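Local coordinates for protein nitrite oxidoreductase subunit A (Kuenenia stuttgartiensis, PDB 7B04) that is a molybdopterin oxidoreductase-family subunit that carries a molybdenum atom, two guanylate-linked pterin groups and an iron/sulfur cluster, at residues V233-N244 / F581-V589. Sequence-based numbering, arbitrary orientation.
Sequences VIGKYGMYRFNN and FYGWVAEDV. With MD1 (phosphoric acid 4-(2-amino-4-oxo-3,4,5,6,-tetrahydro-pteridin-6-yl)-2-hydroxy-3,4-dimercapto-but-3-en-yl ester guanylate ester), chain C.
The indole of Trp584 lies between Ile234 and Arg241. Ile234 CD1 sits over the centre of the six-membered ring of Trp584, 4.2 Å from the centroid, while Arg241 CD touches the opposite face nearer the rim. Gly238 N lies at the edge of the indole, near its plane. Arg241 crosses the ring at about a right angle, CG anti to the backbone N (chi1 -171°) and the chain extended to NE, which carries CD and the guanidinium across the indole; the two planes are 17° apart. From there Arg241 NH1 donates to Trp584 O (2.8 Å), and NH2 forms a weak, oblique salt bridge with Glu587 OE1 (3.3 Å); Arg241 NE bonds Asn757 O. In this molybdopterin oxidoreductase fold the contact joins helix 238-254 and the turn leading into it to helix 582-585 and its flanks; Lys236 starts out away from 581-589 and brings NZ to 3.5 Å from MD1 N1, with a salt bridge to Asp734. Phe581 turns its edge to one face of Tyr237 in a T-shaped pair, planes at 76° and centroids 4.7 Å apart. Val585 CG1 packs against Tyr240 CB (3.8 Å), and the Asn244 amide lies against Val589 CG2, its OD1 accepting from Arg608 N.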
ATOM      1  N   VAL B 233      22.392  -0.341   9.444  1.00 36.29           N
ATOM      2  CA  VAL B 233      23.229   0.557  10.234  1.00 29.97           C
ATOM      3  C   VAL B 233      24.621   0.666   9.630  1.00 32.35           C
ATOM      4  O   VAL B 233      25.186   1.761   9.528  1.00 35.73           O
ATOM      5  CB  VAL B 233      23.281   0.092  11.700  1.00 31.39           C
ATOM      6  CG1 VAL B 233      24.193   0.997  12.510  1.00 28.89           C
ATOM      7  CG2 VAL B 233      21.884   0.064  12.298  1.00 34.96           C
ATOM      8  N   ILE B 234      25.193  -0.464   9.218  1.00 28.82           N
ATOM      9  CA  ILE B 234      26.539  -0.455   8.664  1.00 24.92           C
ATOM     10  C   ILE B 234      26.552   0.243   7.310  1.00 30.64           C
ATOM     11  O   ILE B 234      27.407   1.093   7.037  1.00 34.31           O
ATOM     12  CB  ILE B 234      27.081  -1.892   8.569  1.00 24.11           C
ATOM     13  CG1 ILE B 234      26.891  -2.606   9.905  1.00 26.74           C
ATOM     14  CG2 ILE B 234      28.547  -1.882   8.199  1.00 26.42           C
ATOM     15  CD1 ILE B 234      27.658  -1.974  11.046  1.00 32.72           C
ATOM     16  N   GLY B 235      25.598  -0.095   6.447  1.00 35.01           N
ATOM     17  CA  GLY B 235      25.593   0.436   5.099  1.00 34.13           C
ATOM     18  C   GLY B 235      25.115   1.869   4.986  1.00 27.19           C
ATOM     19  O   GLY B 235      25.624   2.629   4.158  1.00 26.08           O
ATOM     20  N   LYS B 236      24.144   2.264   5.810  1.00 29.16           N
ATOM     21  CA  LYS B 236      23.549   3.591   5.687  1.00 32.36           C
ATOM     22  C   LYS B 236      24.015   4.567   6.766  1.00 33.35           C
ATOM     23  O   LYS B 236      24.440   5.679   6.432  1.00 33.41           O
ATOM     24  CB  LYS B 236      22.025   3.488   5.656  1.00 34.35           C
ATOM     25  CG  LYS B 236      21.505   2.698   4.438  1.00 26.58           C
ATOM     26  CD  LYS B 236      20.960   1.325   4.819  0.36 31.97           C
ATOM     27  CE  LYS B 236      20.673   0.449   3.592  1.00 34.18           C
ATOM     28  NZ  LYS B 236      21.841   0.265   2.695  1.00 34.59           N
ATOM     29  N   TYR B 237      23.944   4.198   8.054  1.00 28.14           N
ATOM     30  CA  TYR B 237      24.537   5.092   9.050  1.00 32.06           C
ATOM     31  C   TYR B 237      26.051   5.177   8.916  1.00 33.26           C
ATOM     32  O   TYR B 237      26.666   6.044   9.548  1.00 33.68           O
ATOM     33  CB  TYR B 237      24.217   4.700  10.498  1.00 29.13           C
ATOM     34  CG  TYR B 237      22.947   5.303  11.066  1.00 30.90           C
ATOM     35  CD1 TYR B 237      21.935   4.501  11.565  1.00 37.05           C
ATOM     36  CD2 TYR B 237      22.754   6.682  11.081  1.00 31.34           C
ATOM     37  CE1 TYR B 237      20.768   5.049  12.079  1.00 32.17           C
ATOM     38  CE2 TYR B 237      21.587   7.239  11.591  1.00 31.30           C
ATOM     39  CZ  TYR B 237      20.598   6.413  12.086  1.00 28.06           C
ATOM     40  OH  TYR B 237      19.435   6.939  12.598  1.00 28.84           O
ATOM     41  N   GLY B 238      26.663   4.304   8.116  1.00 25.62           N
ATOM     42  CA  GLY B 238      28.068   4.459   7.793  1.00 25.17           C
ATOM     43  C   GLY B 238      28.391   5.799   7.170  1.00 28.49           C
ATOM     44  O   GLY B 238      29.555   6.212   7.176  1.00 28.85           O
ATOM     45  N   MET B 239      27.386   6.485   6.617  1.00 32.52           N
ATOM     46  CA  MET B 239      27.599   7.834   6.107  1.00 31.04           C
ATOM     47  C   MET B 239      28.032   8.781   7.219  1.00 31.54           C
ATOM     48  O   MET B 239      28.876   9.657   7.002  1.00 35.64           O
ATOM     49  CB  MET B 239      26.324   8.345   5.441  1.00 23.86           C
ATOM     50  CG  MET B 239      26.470   9.695   4.763  1.00 24.49           C
ATOM     51  SD  MET B 239      27.587   9.623   3.354  1.00 35.02           S
ATOM     52  CE  MET B 239      26.576   8.720   2.187  1.00 32.88           C
ATOM     53  N   TYR B 240      27.468   8.619   8.419  1.00 28.86           N
ATOM     54  CA  TYR B 240      27.915   9.422   9.552  1.00 31.44           C
ATOM     55  C   TYR B 240      29.365   9.122   9.904  1.00 32.46           C
ATOM     56  O   TYR B 240      30.097  10.015  10.344  1.00 36.22           O
ATOM     57  CB  TYR B 240      27.015   9.186  10.766  1.00 27.48           C
ATOM     58  CG  TYR B 240      25.614   9.742  10.632  1.00 29.27           C
ATOM     59  CD1 TYR B 240      25.239  10.487   9.521  1.00 29.51           C
ATOM     60  CD2 TYR B 240      24.669   9.532  11.627  1.00 30.71           C
ATOM     61  CE1 TYR B 240      23.957  10.996   9.401  1.00 29.05           C
ATOM     62  CE2 TYR B 240      23.389  10.039  11.517  1.00 27.07           C
ATOM     63  CZ  TYR B 240      23.038  10.768  10.403  1.00 28.65           C
ATOM     64  OH  TYR B 240      21.760  11.270  10.296  1.00 36.45           O
ATOM     65  N   ARG B 241      29.795   7.873   9.716  1.00 32.69           N
ATOM     66  CA  ARG B 241      31.204   7.539   9.892  1.00 33.02           C
ATOM     67  C   ARG B 241      32.056   8.203   8.819  1.00 28.97           C
ATOM     68  O   ARG B 241      33.158   8.688   9.103  1.00 27.96           O
ATOM     69  CB  ARG B 241      31.380   6.021   9.867  1.00 32.20           C
ATOM     70  CG  ARG B 241      32.760   5.525  10.259  1.00 28.71           C
ATOM     71  CD  ARG B 241      32.816   4.007  10.180  1.00 28.77           C
ATOM     72  NE  ARG B 241      34.119   3.476  10.571  1.00 35.43           N
ATOM     73  CZ  ARG B 241      34.434   3.109  11.808  1.00 31.85           C
ATOM     74  NH1 ARG B 241      33.543   3.218  12.783  1.00 32.26           N
ATOM     75  NH2 ARG B 241      35.644   2.635  12.072  1.00 31.82           N
ATOM     76  N   PHE B 242      31.562   8.229   7.579  1.00 32.62           N
ATOM     77  CA  PHE B 242      32.277   8.905   6.501  1.00 36.64           C
ATOM     78  C   PHE B 242      32.458  10.387   6.806  1.00 33.02           C
ATOM     79  O   PHE B 242      33.544  10.943   6.601  1.00 27.24           O
ATOM     80  CB  PHE B 242      31.535   8.715   5.179  1.00 37.44           C
ATOM     81  CG  PHE B 242      32.233   9.321   3.997  1.00 36.17           C
ATOM     82  CD1 PHE B 242      33.315   8.684   3.413  1.00 31.20           C
ATOM     83  CD2 PHE B 242      31.810  10.531   3.471  1.00 32.51           C
ATOM     84  CE1 PHE B 242      33.961   9.242   2.324  1.00 29.70           C
ATOM     85  CE2 PHE B 242      32.450  11.093   2.385  1.00 33.60           C
ATOM     86  CZ  PHE B 242      33.528  10.448   1.810  1.00 29.53           C
ATOM     87  N   ASN B 243      31.393  10.987   7.291  1.00 31.04           N
ATOM     88  CA  ASN B 243      31.392  12.414   7.652  1.00 36.67           C
ATOM     89  C   ASN B 243      32.446  12.619   8.729  1.00 36.78           C
ATOM     90  O   ASN B 243      33.147  13.603   8.708  1.00 37.27           O
ATOM     91  CB  ASN B 243      30.041  12.748   8.254  1.00 30.00           C
ATOM     92  CG  ASN B 243      28.989  12.868   7.196  1.00 30.00           C
ATOM     93  OD1 ASN B 243      29.314  13.077   6.054  1.00 30.00           O
ATOM     94  ND2 ASN B 243      27.740  12.763   7.570  1.00 30.00           N
ATOM     95  N   ASN B 244      32.526  11.691   9.658  1.00 36.39           N
ATOM     96  CA  ASN B 244      33.523  11.812  10.739  1.00 38.68           C
ATOM     97  C   ASN B 244      34.929  11.760  10.153  1.00 40.09           C
ATOM     98  O   ASN B 244      35.750  12.536  10.560  1.00 39.44           O
ATOM     99  CB  ASN B 244      33.302  10.717  11.770  1.00 30.00           C
ATOM    100  CG  ASN B 244      34.107  10.974  13.007  1.00 30.00           C
ATOM    101  OD1 ASN B 244      34.698  12.020  13.138  1.00 30.00           O
ATOM    102  ND2 ASN B 244      34.162  10.011  13.891  1.00 30.00           N
ATOM    103  N   PHE B 581      25.721   3.166  19.947  1.00 37.39           N
ATOM    104  CA  PHE B 581      25.725   3.654  18.573  1.00 34.42           C
ATOM    105  C   PHE B 581      26.948   4.515  18.283  1.00 32.87           C
ATOM    106  O   PHE B 581      27.393   4.589  17.131  1.00 34.63           O
ATOM    107  CB  PHE B 581      24.435   4.430  18.309  1.00 36.09           C
ATOM    108  CG  PHE B 581      24.261   4.866  16.886  1.00 33.49           C
ATOM    109  CD1 PHE B 581      23.934   3.951  15.901  1.00 42.33           C
ATOM    110  CD2 PHE B 581      24.403   6.197  16.537  1.00 35.14           C
ATOM    111  CE1 PHE B 581      23.764   4.353  14.591  1.00 34.80           C
ATOM    112  CE2 PHE B 581      24.234   6.605  15.229  1.00 42.27           C
ATOM    113  CZ  PHE B 581      23.915   5.682  14.256  1.00 35.50           C
ATOM    114  N   TYR B 582      27.507   5.167  19.308  1.00 34.90           N
ATOM    115  CA  TYR B 582      28.689   5.999  19.103  1.00 38.46           C
ATOM    116  C   TYR B 582      29.887   5.178  18.644  1.00 37.44           C
ATOM    117  O   TYR B 582      30.799   5.718  18.008  1.00 34.85           O
ATOM    118  CB  TYR B 582      29.040   6.755  20.386  1.00 33.05           C
ATOM    119  CG  TYR B 582      28.027   7.800  20.795  1.00 35.28           C
ATOM    120  CD1 TYR B 582      27.866   8.967  20.058  1.00 41.48           C
ATOM    121  CD2 TYR B 582      27.245   7.628  21.928  1.00 37.17           C
ATOM    122  CE1 TYR B 582      26.943   9.928  20.434  1.00 38.22           C
ATOM    123  CE2 TYR B 582      26.323   8.583  22.313  1.00 42.65           C
ATOM    124  CZ  TYR B 582      26.175   9.729  21.562  1.00 39.19           C
ATOM    125  OH  TYR B 582      25.255  10.678  21.945  1.00 40.87           O
ATOM    126  N   GLY B 583      29.915   3.885  18.973  1.00 40.58           N
ATOM    127  CA  GLY B 583      31.028   3.051  18.552  1.00 42.39           C
ATOM    128  C   GLY B 583      31.193   3.008  17.045  1.00 37.17           C
ATOM    129  O   GLY B 583      32.315   2.978  16.533  1.00 38.72           O
ATOM    130  N   TRP B 584      30.076   2.998  16.314  1.00 36.38           N
ATOM    131  CA  TRP B 584      30.130   2.940  14.858  1.00 30.54           C
ATOM    132  C   TRP B 584      30.317   4.320  14.232  1.00 34.14           C
ATOM    133  O   TRP B 584      31.115   4.475  13.300  1.00 35.10           O
ATOM    134  CB  TRP B 584      28.860   2.277  14.326  1.00 33.94           C
ATOM    135  CG  TRP B 584      28.676   2.367  12.844  1.00 39.36           C
ATOM    136  CD1 TRP B 584      27.649   2.976  12.183  1.00 37.37           C
ATOM    137  CD2 TRP B 584      29.533   1.820  11.835  1.00 27.86           C
ATOM    138  NE1 TRP B 584      27.815   2.847  10.827  1.00 29.08           N
ATOM    139  CE2 TRP B 584      28.965   2.141  10.587  1.00 24.45           C
ATOM    140  CE3 TRP B 584      30.726   1.093  11.865  1.00 28.57           C
ATOM    141  CZ2 TRP B 584      29.550   1.760   9.382  1.00 29.74           C
ATOM    142  CZ3 TRP B 584      31.304   0.719  10.666  1.00 29.39           C
ATOM    143  CH2 TRP B 584      30.716   1.052   9.443  1.00 29.13           C
ATOM    144  N   VAL B 585      29.599   5.330  14.726  1.00 33.19           N
ATOM    145  CA  VAL B 585      29.589   6.640  14.080  1.00 37.33           C
ATOM    146  C   VAL B 585      30.526   7.656  14.727  1.00 35.70           C
ATOM    147  O   VAL B 585      30.911   8.631  14.062  1.00 36.59           O
ATOM    148  CB  VAL B 585      28.159   7.215  14.030  1.00 33.18           C
ATOM    149  CG1 VAL B 585      27.242   6.292  13.248  1.00 31.76           C
ATOM    150  CG2 VAL B 585      27.630   7.452  15.436  1.00 36.76           C
ATOM    151  N   ALA B 586      30.906   7.466  15.989  1.00 40.04           N
ATOM    152  CA  ALA B 586      31.721   8.438  16.705  1.00 40.34           C
ATOM    153  C   ALA B 586      33.029   7.826  17.192  1.00 39.06           C
ATOM    154  O   ALA B 586      33.585   8.255  18.204  1.00 48.41           O
ATOM    155  CB  ALA B 586      30.944   9.041  17.874  1.00 41.99           C
ATOM    156  N   GLU B 587      33.532   6.825  16.476  1.00 41.57           N
ATOM    157  CA  GLU B 587      34.850   6.289  16.776  1.00 42.50           C
ATOM    158  C   GLU B 587      35.913   7.311  16.395  1.00 40.82           C
ATOM    159  O   GLU B 587      35.762   8.048  15.416  1.00 47.37           O
ATOM    160  CB  GLU B 587      35.075   4.980  16.018  1.00 36.89           C
ATOM    161  CG  GLU B 587      35.983   3.987  16.722  1.00 40.23           C
ATOM    162  CD  GLU B 587      36.669   3.043  15.753  1.00 44.93           C
ATOM    163  OE1 GLU B 587      37.259   3.531  14.766  1.00 51.37           O
ATOM    164  OE2 GLU B 587      36.613   1.816  15.972  1.00 47.63           O
ATOM    165  N   ASP B 588      36.985   7.369  17.182  1.00 40.54           N
ATOM    166  CA  ASP B 588      38.044   8.334  16.911  1.00 42.14           C
ATOM    167  C   ASP B 588      38.683   8.031  15.562  1.00 35.84           C
ATOM    168  O   ASP B 588      39.280   6.968  15.370  1.00 37.70           O
ATOM    169  CB  ASP B 588      39.088   8.312  18.028  1.00 39.44           C
ATOM    170  CG  ASP B 588      40.008   9.521  17.988  1.00 41.12           C
ATOM    171  OD1 ASP B 588      39.979  10.262  16.983  1.00 43.04           O
ATOM    172  OD2 ASP B 588      40.757   9.742  18.960  1.00 45.38           O
ATOM    173  N   VAL B 589      38.544   8.973  14.625  1.00 34.87           N
ATOM    174  CA  VAL B 589      39.064   8.774  13.276  1.00 35.02           C
ATOM    175  C   VAL B 589      40.576   8.622  13.300  1.00 35.74           C
ATOM    176  O   VAL B 589      41.143   7.784  12.588  1.00 41.03           O
ATOM    177  CB  VAL B 589      38.624   9.937  12.370  1.00 40.72           C
ATOM    178  CG1 VAL B 589      39.306   9.847  11.027  1.00 39.07           C
ATOM    179  CG2 VAL B 589      37.128   9.918  12.204  1.00 36.00           C
TER
HETATM  180  PB  MD1 C5801      12.531   8.997   2.289  1.00 31.83           P
HETATM  181  O3B MD1 C5801      11.544   7.935   1.512  1.00 39.43           O
HETATM  182  O1B MD1 C5801      13.173   9.884   1.250  1.00 37.62           O
HETATM  183  O2B MD1 C5801      13.606   8.228   3.018  1.00 32.62           O
HETATM  184  O3A MD1 C5801      11.723   9.934   3.385  1.00 35.76           O
HETATM  185  C10 MD1 C5801      10.488   9.551   3.918  1.00 36.96           C
HETATM  186  C11 MD1 C5801       9.591  10.812   4.086  1.00 28.71           C
HETATM  187  O11 MD1 C5801       8.616  10.935   2.814  1.00 37.73           O
HETATM  188  C12 MD1 C5801       8.928  10.782   5.243  1.00 29.53           C
HETATM  189  S12 MD1 C5801       9.046   9.297   6.282  1.00 35.08           S
HETATM  190  C13 MD1 C5801       8.043  11.925   5.823  1.00 34.02           C
HETATM  191  S13 MD1 C5801       7.288  11.523   7.426  1.00 41.75           S
HETATM  192  C14 MD1 C5801       7.729  13.234   5.266  1.00 34.34           C
HETATM  193  N15 MD1 C5801       6.189  13.142   4.835  1.00 36.38           N
HETATM  194  C16 MD1 C5801       5.727  14.147   3.960  1.00 37.04           C
HETATM  195  C15 MD1 C5801       4.263  14.285   3.738  1.00 35.49           C
HETATM  196  O14 MD1 C5801       3.513  13.564   4.304  1.00 40.56           O
HETATM  197  N17 MD1 C5801       3.744  15.327   2.812  1.00 32.40           N
HETATM  198  C17 MD1 C5801       4.724  16.261   2.071  1.00 32.67           C
HETATM  199  N16 MD1 C5801       4.216  17.280   1.171  1.00 39.15           N
HETATM  200  N18 MD1 C5801       6.212  16.133   2.289  1.00 30.24           N
HETATM  201  C20 MD1 C5801       6.737  15.135   3.183  1.00 35.47           C
HETATM  202  N8  MD1 C5801       8.128  15.053   3.344  1.00 34.49           N
HETATM  203  C7  MD1 C5801       8.665  13.866   4.271  1.00 32.64           C
HETATM  204  PA  MD1 C5801      12.100   6.759   0.495  1.00 29.31           P
HETATM  205  O1A MD1 C5801      11.144   5.592   0.468  1.00 40.43           O
HETATM  206  O2A MD1 C5801      12.201   7.359  -0.876  1.00 24.53           O
HETATM  207  O5' MD1 C5801      13.613   6.226   0.862  1.00 41.24           O
HETATM  208  C5' MD1 C5801      14.039   5.077   0.183  1.00 40.91           C
HETATM  209  C4' MD1 C5801      14.936   5.457  -1.045  1.00 31.61           C
HETATM  210  O4' MD1 C5801      16.252   4.629  -1.004  1.00 37.01           O
HETATM  211  C1' MD1 C5801      16.063   3.503  -2.065  1.00 37.38           C
HETATM  212  N9  MD1 C5801      16.415   2.170  -1.502  1.00 30.30           N
HETATM  213  C4  MD1 C5801      17.676   1.926  -1.184  1.00 24.11           C
HETATM  214  N3  MD1 C5801      18.891   2.774  -1.278  1.00 34.82           N
HETATM  215  C2  MD1 C5801      20.175   2.239  -0.846  1.00 33.21           C
HETATM  216  N2  MD1 C5801      21.354   3.070  -0.940  1.00 36.02           N
HETATM  217  N1  MD1 C5801      20.282   0.899  -0.328  1.00 26.23           N
HETATM  218  C6  MD1 C5801      19.108   0.090  -0.241  1.00 34.93           C
HETATM  219  O6  MD1 C5801      19.189  -1.012   0.184  1.00 35.33           O
HETATM  220  C5  MD1 C5801      17.757   0.657  -0.697  1.00 28.57           C
HETATM  221  N7  MD1 C5801      16.534   0.138  -0.727  1.00 33.95           N
HETATM  222  C8  MD1 C5801      15.691   1.070  -1.226  1.00 39.82           C
HETATM  223  C2' MD1 C5801      14.838   3.549  -2.409  1.00 38.23           C
HETATM  224  O2' MD1 C5801      14.698   3.212  -3.821  1.00 30.80           O
HETATM  225  C3' MD1 C5801      14.369   5.115  -2.139  1.00 38.58           C
HETATM  226  O3' MD1 C5801      14.832   5.948  -3.243  1.00 28.79           O